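Local atomic coordinates of putative capsular polysaccharide biosynthesis protein (Streptococcus pneumoniae serotype 4, PDB entry 6EWJ), a protein that probably acts as a pyridoxal-phosphate-dependent sugar aminotransferase in teichoic acid biosynthesis in the pneumococcus. Residues T129-G139 with I171-A180; A64-L75 with A194-H202. All blocks are in the same frame, centred on the assembly; numbering follows the deposited sequence.

Contact 1 (T129-G139 with I171-A180); sequences TKVIIPVELAG and IVIVSDSAHA
With CG beside its backbone N (chi1 -36°) and a second bend at chi2 (-63°), Glu-136 curls its carboxylate back over Ser-175, whose OG stands anti to the backbone N and donates to OE2 of Glu-136 at 2.5 Å. The bond uses the OE2 lone pair directed away from OE1. Tyr-144 OH also bonds to OE2 and Cys-142 N to OE1, so three hydrogen bonds hold this buried carboxylate, two on OE2 and one on OE1. Upstream, CG2 of Ile-171 packs against CG1 of Ile-132 at 3.6 Å, while CG1 of Val-131 meets CG2 of Val-174. Val-131 and Ile-132 point to opposite faces of the sheet, where strands 129-132 and 172-177 run side by side as parallel neighbours in the central sheet of the aminotransferase fold. Past the strand 129-132 the pairing continues: Asp-176 N reaches Pro-134 O (2.9 Å), and Glu-136 N returns to Asp-176 O. At the C-terminal ends His-179, which binds pyridoxal phosphate in another model of this protein, takes the N-H of Ala-138 on ND1 at 3.1 Å, within 9° of the ring plane, which helps fix the rotation of the imidazole. A water accepting from His-179 N donates to Asp-176 O and, weakly, to Glu-136 O.

Contact 2 (A64-L75 with A194-H202); sequences ATAALELILRVL and ADFTSFSFH
Ile-71 sets its CG2 methyl against the root of the Phe-196 side chain, 3.8 Å from CB of Phe-196 and just as near CG, and the two side chains run past each other in opposite directions. The methyl gets there because it is the branch set anti to the backbone N of Ile-71; the other branch carries CD1 along the strand to Thr-197 O, 4.0 Å away. One turn on, CD2 of Leu-75 touches CE1 of the same ring at 3.9 Å, so Phe-196 is packed by two aliphatic side chains of segment 64-75.

Toward the start of the helix the groups become small and the backbones close in. Ala-67 CB rests on Ser-198 CB, and CD1 of Leu-68 lies 3.6 Å from OG of Ser-198. That hydroxyl sits between its own backbone N and carbonyl carbon (chi1 48°), and has a weak hydrogen bond to Ser-175 O. At Ala-64 the methyl comes within 3.2 Å of Phe-199 O and also meets CB of Ser-200. No direct hydrogen bond spans the interface, but a water accepts from Ala-64 N at 3.0 Å and is hydrogen-bonded to Ser-200 OG. The same oxygen receives the N-H of His-202 in an ST turn. Ala-64, Thr-65 and Ser-200 bind pyridoxal phosphate in another model of this protein, so the water marks the cofactor end of the contact, where the helix N terminus would suit a phosphate.

Helix 64-74 runs nearly antiparallel to strand 196-200, at 165°, and lies over one face of the sheet: Leu-68 also reaches Val-174 of strand 172-177, Ala-67 touches Ala-215 of strand 213-217, and helix 225-236 packs against Val-74 and Phe-196 through Met-228.

How the contacts relate
After two helices and strand 58-61, the chain forms helix 64-74, then passes through strands 82-86 and 103-107 before reaching 129-139. Contact 1 closes the shorter loop, returning after an excursion about half of which is helical to pair 171-180 with 129-139. Contact 2 closes the longer one when 194-202 comes back under the helix, so the whole of contact 1 falls within its span. Strands 172-177 and 196-200 are sheet neighbours: Ser-175 N probably bonds to Phe-196 O at 2.8 Å, and Ile-173 N to OD2 of Asp-195. Contact 1 thus joins strands within the sheet, contact 2 seats a helix on it, and both lead to the pyridoxal phosphate pocket at His-179 and Ser-200.

Contact 1 (T129-G139 with I171-A180)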
loop_
_atom_site.group_PDB
_atom_site.type_symbol
_atom_site.label_atom_id
_atom_site.label_comp_id
_atom_site.label_asym_id
_atom_site.label_seq_id
_atom_site.Cartn_x
_atom_site.Cartn_y
_atom_site.Cartn_z
ATOM N N THR A 129 21.670 0.325 -18.476
ATOM C CA THR A 129 20.258 0.088 -18.719
ATOM C C THR A 129 19.911 -1.319 -18.258
ATOM O O THR A 129 20.543 -2.294 -18.697
ATOM C CB THR A 129 19.854 0.242 -20.202
ATOM O OG1 THR A 129 20.420 1.430 -20.750
ATOM C CG2 THR A 129 18.319 0.331 -20.324
ATOM N N LYS A 130 18.940 -1.404 -17.339
ATOM C CA LYS A 130 18.400 -2.678 -16.854
ATOM C C LYS A 130 16.995 -3.013 -17.323
ATOM O O LYS A 130 16.649 -4.206 -17.464
ATOM C CB LYS A 130 18.389 -2.727 -15.320
ATOM C CG LYS A 130 19.734 -2.583 -14.638
ATOM C CD LYS A 130 20.793 -3.533 -15.170
ATOM C CE LYS A 130 22.041 -3.474 -14.306
ATOM N NZ LYS A 130 23.028 -4.442 -14.783
ATOM N N VAL A 131 16.163 -1.999 -17.532
ATOM C CA VAL A 131 14.736 -2.201 -17.759
ATOM C C VAL A 131 14.223 -1.179 -18.752
ATOM O O VAL A 131 14.676 -0.020 -18.765
ATOM C CB VAL A 131 13.919 -2.077 -16.456
ATOM C CG1 VAL A 131 12.424 -2.030 -16.722
ATOM C CG2 VAL A 131 14.215 -3.231 -15.519
ATOM N N ILE A 132 13.294 -1.611 -19.589
ATOM C CA ILE A 132 12.523 -0.734 -20.434
ATOM C C ILE A 132 11.073 -0.895 -19.988
ATOM O O ILE A 132 10.578 -2.035 -19.852
ATOM C CB ILE A 132 12.656 -1.085 -21.928
ATOM C CG1 ILE A 132 14.096 -0.916 -22.373
ATOM C CG2 ILE A 132 11.754 -0.171 -22.770
ATOM C CD1 ILE A 132 14.449 -1.563 -23.691
ATOM N N ILE A 133 10.394 0.239 -19.785
ATOM C CA ILE A 133 8.960 0.271 -19.455
ATOM C C ILE A 133 8.106 0.930 -20.580
ATOM O O ILE A 133 7.814 2.128 -20.510
ATOM C CB ILE A 133 8.681 0.988 -18.077
ATOM C CG1 ILE A 133 9.614 0.457 -16.975
ATOM C CG2 ILE A 133 7.202 0.803 -17.659
ATOM C CD1 ILE A 133 9.424 1.108 -15.592
ATOM N N PRO A 134 7.682 0.157 -21.600
ATOM C CA PRO A 134 6.655 0.660 -22.495
ATOM C C PRO A 134 5.313 0.846 -21.772
ATOM O O PRO A 134 5.006 0.063 -20.846
ATOM C CB PRO A 134 6.514 -0.475 -23.543
ATOM C CG PRO A 134 7.635 -1.440 -23.287
ATOM C CD PRO A 134 7.913 -1.287 -21.812
ATOM N N VAL A 135 4.519 1.810 -22.226
ATOM C CA VAL A 135 3.165 1.972 -21.753
ATOM C C VAL A 135 2.156 1.636 -22.837
ATOM O O VAL A 135 2.267 2.107 -23.993
ATOM C CB VAL A 135 2.904 3.393 -21.197
ATOM C CG1 VAL A 135 3.094 4.479 -22.228
ATOM C CG2 VAL A 135 1.509 3.528 -20.630
ATOM N N GLU A 136 1.160 0.856 -22.467
ATOM C CA GLU A 136 0.184 0.380 -23.406
ATOM C C GLU A 136 -0.968 1.398 -23.369
ATOM O O GLU A 136 -2.056 1.168 -22.857
ATOM C CB GLU A 136 -0.271 -1.048 -23.101
ATOM C CG GLU A 136 0.778 -1.998 -22.572
ATOM C CD GLU A 136 1.948 -2.296 -23.499
ATOM O OE1 GLU A 136 2.026 -1.805 -24.653
ATOM O OE2 GLU A 136 2.841 -3.042 -23.014
ATOM N N LEU A 137 -0.690 2.569 -23.939
ATOM C CA LEU A 137 -1.573 3.711 -23.775
ATOM C C LEU A 137 -2.956 3.449 -24.338
ATOM O O LEU A 137 -3.088 3.015 -25.501
ATOM C CB LEU A 137 -1.006 4.943 -24.453
ATOM C CG LEU A 137 -1.780 6.229 -24.175
ATOM C CD1 LEU A 137 -1.528 6.743 -22.757
ATOM C CD2 LEU A 137 -1.324 7.295 -25.174
ATOM N N ALA A 138 -3.977 3.792 -23.543
ATOM C CA ALA A 138 -5.374 3.634 -23.875
ATOM C C ALA A 138 -5.827 2.183 -24.119
ATOM O O ALA A 138 -6.985 1.954 -24.442
ATOM C CB ALA A 138 -5.732 4.512 -25.054
ATOM N N GLY A 139 -4.929 1.226 -23.942
ATOM C CA GLY A 139 -5.160 -0.217 -24.215
ATOM C C GLY A 139 -4.415 -0.725 -25.430
ATOM O O GLY A 139 -4.359 -1.932 -25.700
ATOM N N ILE A 171 18.486 -6.616 -21.154
ATOM C CA ILE A 171 17.493 -5.657 -20.661
ATOM C C ILE A 171 16.157 -6.373 -20.509
ATOM O O ILE A 171 15.735 -7.094 -21.403
ATOM C CB ILE A 171 17.352 -4.441 -21.611
ATOM C CG1 ILE A 171 18.625 -3.589 -21.577
ATOM C CG2 ILE A 171 16.184 -3.547 -21.194
ATOM C CD1 ILE A 171 18.798 -2.636 -22.736
ATOM N N VAL A 172 15.493 -6.154 -19.378
ATOM C CA VAL A 172 14.203 -6.767 -19.097
ATOM C C VAL A 172 13.130 -5.779 -19.541
ATOM O O VAL A 172 13.233 -4.547 -19.248
ATOM C CB VAL A 172 14.084 -7.166 -17.600
ATOM C CG1 VAL A 172 12.666 -7.633 -17.267
ATOM C CG2 VAL A 172 15.093 -8.257 -17.243
ATOM N N ILE A 173 12.088 -6.287 -20.220
ATOM C CA ILE A 173 11.025 -5.435 -20.700
ATOM C C ILE A 173 9.815 -5.610 -19.851
ATOM O O ILE A 173 9.278 -6.696 -19.800
ATOM C CB ILE A 173 10.677 -5.678 -22.181
ATOM C CG1 ILE A 173 11.929 -5.494 -23.040
ATOM C CG2 ILE A 173 9.598 -4.695 -22.609
ATOM C CD1 ILE A 173 11.720 -5.766 -24.511
ATOM N N VAL A 174 9.394 -4.519 -19.200
ATOM C CA VAL A 174 8.304 -4.534 -18.242
ATOM C C VAL A 174 7.185 -3.679 -18.790
ATOM O O VAL A 174 7.303 -2.443 -18.854
ATOM C CB VAL A 174 8.737 -3.973 -16.891
ATOM C CG1 VAL A 174 7.553 -3.882 -15.935
ATOM C CG2 VAL A 174 9.877 -4.816 -16.331
ATOM N N SER A 175 6.068 -4.307 -19.110
ATOM C CA SER A 175 4.898 -3.592 -19.607
ATOM C C SER A 175 4.132 -2.842 -18.522
ATOM O O SER A 175 3.644 -3.479 -17.551
ATOM C CB SER A 175 3.910 -4.567 -20.276
ATOM O OG SER A 175 2.700 -3.859 -20.607
ATOM N N ASP A 176 3.967 -1.525 -18.694
ATOM C CA ASP A 176 2.927 -0.822 -17.976
ATOM C C ASP A 176 1.599 -0.981 -18.676
ATOM O O ASP A 176 1.266 -0.229 -19.597
ATOM C CB ASP A 176 3.265 0.654 -17.762
ATOM C CG ASP A 176 2.184 1.391 -16.998
ATOM O OD1 ASP A 176 1.115 0.812 -16.689
ATOM O OD2 ASP A 176 2.381 2.599 -16.698
ATOM N N SER A 177 0.856 -2.015 -18.251
ATOM C CA SER A 177 -0.494 -2.335 -18.766
ATOM C C SER A 177 -1.639 -1.852 -17.869
ATOM O O SER A 177 -2.699 -2.471 -17.776
ATOM C CB SER A 177 -0.613 -3.830 -19.010
ATOM O OG SER A 177 0.092 -4.175 -20.181
ATOM N N ALA A 178 -1.453 -0.719 -17.233
ATOM C CA ALA A 178 -2.518 -0.165 -16.443
ATOM C C ALA A 178 -3.811 -0.056 -17.297
ATOM O O ALA A 178 -4.886 -0.228 -16.780
ATOM C CB ALA A 178 -2.102 1.184 -15.836
ATOM N N HIS A 179 -3.670 0.323 -18.565
ATOM C CA HIS A 179 -4.790 0.572 -19.421
ATOM C C HIS A 179 -5.170 -0.627 -20.266
ATOM O O HIS A 179 -6.065 -0.515 -21.092
ATOM C CB HIS A 179 -4.469 1.723 -20.377
ATOM C CG HIS A 179 -4.118 3.015 -19.709
ATOM N ND1 HIS A 179 -3.708 4.105 -20.432
ATOM C CD2 HIS A 179 -4.145 3.417 -18.414
ATOM C CE1 HIS A 179 -3.481 5.123 -19.622
ATOM N NE2 HIS A 179 -3.740 4.737 -18.382
ATOM N N ALA A 180 -4.518 -1.774 -20.061
ATOM C CA ALA A 180 -4.490 -2.833 -21.087
ATOM C C ALA A 180 -4.888 -4.226 -20.634
ATOM O O ALA A 180 -4.657 -5.195 -21.367
ATOM C CB ALA A 180 -3.145 -2.857 -21.797
HETATM O O HOH W 1 -1.417 1.005 -19.877
#

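Contact 2 (A64-L75 with A194-H202)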
loop_
_atom_site.group_PDB
_atom_site.type_symbol
_atom_site.label_atom_id
_atom_site.label_comp_id
_atom_site.label_asym_id
_atom_site.label_seq_id
_atom_site.Cartn_x
_atom_site.Cartn_y
_atom_site.Cartn_z
ATOM N N ALA A 64 -1.364 -0.693 -9.244
ATOM C CA ALA A 64 -0.394 -0.941 -10.278
ATOM C C ALA A 64 0.959 -0.359 -9.918
ATOM O O ALA A 64 1.994 -0.878 -10.375
ATOM C CB ALA A 64 -0.870 -0.362 -11.617
ATOM N N THR A 65 0.962 0.796 -9.242
ATOM C CA THR A 65 2.188 1.433 -8.867
ATOM C C THR A 65 2.994 0.511 -7.952
ATOM O O THR A 65 4.211 0.368 -8.160
ATOM C CB THR A 65 1.939 2.779 -8.140
ATOM O OG1 THR A 65 1.212 3.654 -8.986
ATOM C CG2 THR A 65 3.216 3.467 -7.809
ATOM N N ALA A 66 2.312 -0.103 -6.952
ATOM C CA ALA A 66 2.925 -1.153 -6.143
ATOM C C ALA A 66 3.510 -2.289 -6.975
ATOM O O ALA A 66 4.629 -2.761 -6.695
ATOM C CB ALA A 66 1.957 -1.688 -5.112
ATOM N N ALA A 67 2.740 -2.780 -7.973
ATOM C CA ALA A 67 3.184 -3.885 -8.793
ATOM C C ALA A 67 4.421 -3.547 -9.580
ATOM O O ALA A 67 5.391 -4.311 -9.610
ATOM C CB ALA A 67 2.066 -4.338 -9.741
ATOM N N LEU A 68 4.403 -2.382 -10.247
ATOM C CA LEU A 68 5.560 -1.956 -11.040
ATOM C C LEU A 68 6.793 -1.750 -10.144
ATOM O O LEU A 68 7.895 -2.244 -10.432
ATOM C CB LEU A 68 5.237 -0.684 -11.818
ATOM C CG LEU A 68 6.085 -0.286 -13.023
ATOM C CD1 LEU A 68 6.258 -1.401 -14.057
ATOM C CD2 LEU A 68 5.491 0.977 -13.671
ATOM N N GLU A 69 6.625 -1.068 -9.026
ATOM C CA GLU A 69 7.730 -0.993 -8.057
ATOM C C GLU A 69 8.273 -2.357 -7.665
ATOM O O GLU A 69 9.515 -2.539 -7.575
ATOM C CB GLU A 69 7.369 -0.164 -6.788
ATOM C CG GLU A 69 8.595 0.204 -5.983
ATOM C CD GLU A 69 8.391 1.354 -4.974
ATOM O OE1 GLU A 69 7.496 2.213 -5.165
ATOM O OE2 GLU A 69 9.162 1.442 -3.990
ATOM N N LEU A 70 7.382 -3.288 -7.299
ATOM C CA LEU A 70 7.860 -4.605 -6.837
ATOM C C LEU A 70 8.608 -5.360 -7.908
ATOM O O LEU A 70 9.587 -6.027 -7.613
ATOM C CB LEU A 70 6.757 -5.456 -6.228
ATOM C CG LEU A 70 6.248 -4.977 -4.844
ATOM C CD1 LEU A 70 5.428 -6.090 -4.219
ATOM C CD2 LEU A 70 7.346 -4.517 -3.892
ATOM N N ILE A 71 8.164 -5.238 -9.152
ATOM C CA ILE A 71 8.903 -5.832 -10.269
ATOM C C ILE A 71 10.357 -5.313 -10.269
ATOM O O ILE A 71 11.316 -6.087 -10.328
ATOM C CB ILE A 71 8.202 -5.547 -11.623
ATOM C CG1 ILE A 71 6.860 -6.296 -11.676
ATOM C CG2 ILE A 71 9.104 -5.953 -12.785
ATOM C CD1 ILE A 71 5.938 -5.882 -12.801
ATOM N N LEU A 72 10.489 -3.982 -10.182
ATOM C CA LEU A 72 11.797 -3.396 -10.096
ATOM C C LEU A 72 12.573 -3.885 -8.905
ATOM O O LEU A 72 13.768 -4.135 -9.018
ATOM C CB LEU A 72 11.719 -1.868 -10.089
ATOM C CG LEU A 72 11.132 -1.185 -11.311
ATOM C CD1 LEU A 72 11.277 0.324 -11.118
ATOM C CD2 LEU A 72 11.793 -1.639 -12.598
ATOM N N ARG A 73 11.918 -4.010 -7.742
ATOM C CA ARG A 73 12.631 -4.494 -6.559
ATOM C C ARG A 73 13.005 -5.985 -6.655
ATOM O O ARG A 73 14.065 -6.388 -6.183
ATOM C CB ARG A 73 11.869 -4.197 -5.270
ATOM C CG ARG A 73 11.736 -2.716 -5.000
ATOM C CD ARG A 73 11.029 -2.428 -3.695
ATOM N NE ARG A 73 10.966 -0.991 -3.471
ATOM C CZ ARG A 73 11.949 -0.210 -3.047
ATOM N NH1 ARG A 73 13.148 -0.678 -2.709
ATOM N NH2 ARG A 73 11.719 1.096 -2.926
ATOM N N VAL A 74 12.181 -6.783 -7.330
ATOM C CA VAL A 74 12.495 -8.224 -7.536
ATOM C C VAL A 74 13.726 -8.322 -8.474
ATOM O O VAL A 74 14.688 -9.057 -8.204
ATOM C CB VAL A 74 11.292 -8.980 -8.095
ATOM C CG1 VAL A 74 11.702 -10.317 -8.701
ATOM C CG2 VAL A 74 10.222 -9.145 -7.007
ATOM N N LEU A 75 13.725 -7.498 -9.518
ATOM C CA LEU A 75 14.903 -7.376 -10.389
ATOM C C LEU A 75 16.163 -6.749 -9.740
ATOM O O LEU A 75 17.239 -6.765 -10.349
ATOM C CB LEU A 75 14.518 -6.594 -11.646
ATOM C CG LEU A 75 13.495 -7.274 -12.550
ATOM C CD1 LEU A 75 13.092 -6.331 -13.650
ATOM C CD2 LEU A 75 14.028 -8.596 -13.112
ATOM N N ALA A 194 5.350 -9.040 -22.625
ATOM C CA ALA A 194 6.528 -8.527 -21.976
ATOM C C ALA A 194 7.074 -9.566 -21.020
ATOM O O ALA A 194 6.403 -10.542 -20.689
ATOM C CB ALA A 194 6.186 -7.257 -21.232
ATOM N N ASP A 195 8.306 -9.346 -20.594
ATOM C CA ASP A 195 8.917 -10.173 -19.547
ATOM C C ASP A 195 8.124 -10.125 -18.235
ATOM O O ASP A 195 7.799 -11.148 -17.624
ATOM C CB ASP A 195 10.369 -9.761 -19.343
ATOM C CG ASP A 195 11.208 -9.984 -20.564
ATOM O OD1 ASP A 195 11.120 -11.076 -21.190
ATOM O OD2 ASP A 195 12.004 -9.078 -20.916
ATOM N N PHE A 196 7.780 -8.932 -17.817
ATOM C CA PHE A 196 6.878 -8.713 -16.678
ATOM C C PHE A 196 5.834 -7.693 -17.103
ATOM O O PHE A 196 6.109 -6.841 -17.987
ATOM C CB PHE A 196 7.637 -8.169 -15.436
ATOM C CG PHE A 196 8.632 -9.108 -14.848
ATOM C CD1 PHE A 196 9.898 -9.238 -15.407
ATOM C CD2 PHE A 196 8.342 -9.818 -13.704
ATOM C CE1 PHE A 196 10.826 -10.101 -14.862
ATOM C CE2 PHE A 196 9.267 -10.672 -13.129
ATOM C CZ PHE A 196 10.514 -10.825 -13.712
ATOM N N THR A 197 4.663 -7.752 -16.469
ATOM C CA THR A 197 3.583 -6.806 -16.733
ATOM C C THR A 197 2.927 -6.345 -15.422
ATOM O O THR A 197 2.626 -7.178 -14.547
ATOM C CB THR A 197 2.526 -7.409 -17.686
ATOM O OG1 THR A 197 3.172 -7.879 -18.884
ATOM C CG2 THR A 197 1.455 -6.397 -18.059
ATOM N N SER A 198 2.661 -5.042 -15.311
ATOM C CA SER A 198 1.740 -4.509 -14.284
ATOM C C SER A 198 0.402 -4.082 -14.855
ATOM O O SER A 198 0.331 -3.424 -15.871
ATOM C CB SER A 198 2.327 -3.275 -13.520
ATOM O OG SER A 198 2.837 -2.357 -14.448
ATOM N N PHE A 199 -0.638 -4.392 -14.121
ATOM C CA PHE A 199 -1.996 -3.995 -14.405
ATOM C C PHE A 199 -2.571 -3.152 -13.291
ATOM O O PHE A 199 -2.143 -3.254 -12.114
ATOM C CB PHE A 199 -2.873 -5.250 -14.533
ATOM C CG PHE A 199 -2.572 -6.102 -15.744
ATOM C CD1 PHE A 199 -3.029 -5.735 -16.991
ATOM C CD2 PHE A 199 -1.865 -7.314 -15.618
ATOM C CE1 PHE A 199 -2.749 -6.509 -18.131
ATOM C CE2 PHE A 199 -1.592 -8.102 -16.738
ATOM C CZ PHE A 199 -2.054 -7.703 -17.978
ATOM N N SER A 200 -3.593 -2.373 -13.629
ATOM C CA SER A 200 -4.217 -1.455 -12.671
ATOM C C SER A 200 -5.694 -1.812 -12.648
ATOM O O SER A 200 -6.293 -1.944 -13.695
ATOM C CB SER A 200 -4.130 0.011 -13.082
ATOM O OG SER A 200 -4.844 0.845 -12.183
ATOM N N PHE A 201 -6.245 -1.831 -11.438
ATOM C CA PHE A 201 -7.662 -1.995 -11.199
ATOM C C PHE A 201 -8.195 -0.798 -10.432
ATOM O O PHE A 201 -9.175 -0.894 -9.662
ATOM C CB PHE A 201 -7.937 -3.306 -10.393
ATOM C CG PHE A 201 -7.151 -4.494 -10.823
ATOM C CD1 PHE A 201 -6.932 -4.799 -12.166
ATOM C CD2 PHE A 201 -6.720 -5.391 -9.886
ATOM C CE1 PHE A 201 -6.221 -5.937 -12.535
ATOM C CE2 PHE A 201 -6.053 -6.572 -10.255
ATOM C CZ PHE A 201 -5.776 -6.813 -11.564
ATOM N N HIS A 202 -7.572 0.368 -10.629
ATOM C CA HIS A 202 -8.044 1.614 -10.031
ATOM C C HIS A 202 -9.488 1.922 -10.414
ATOM O O HIS A 202 -9.971 1.449 -11.499
ATOM C CB HIS A 202 -7.096 2.756 -10.429
ATOM C CG HIS A 202 -7.451 4.070 -9.816
ATOM N ND1 HIS A 202 -8.238 5.005 -10.458
ATOM C CD2 HIS A 202 -7.120 4.616 -8.631
ATOM C CE1 HIS A 202 -8.391 6.063 -9.677
ATOM N NE2 HIS A 202 -7.743 5.840 -8.548
HETATM O O HOH W 2 -3.496 1.283 -9.765
#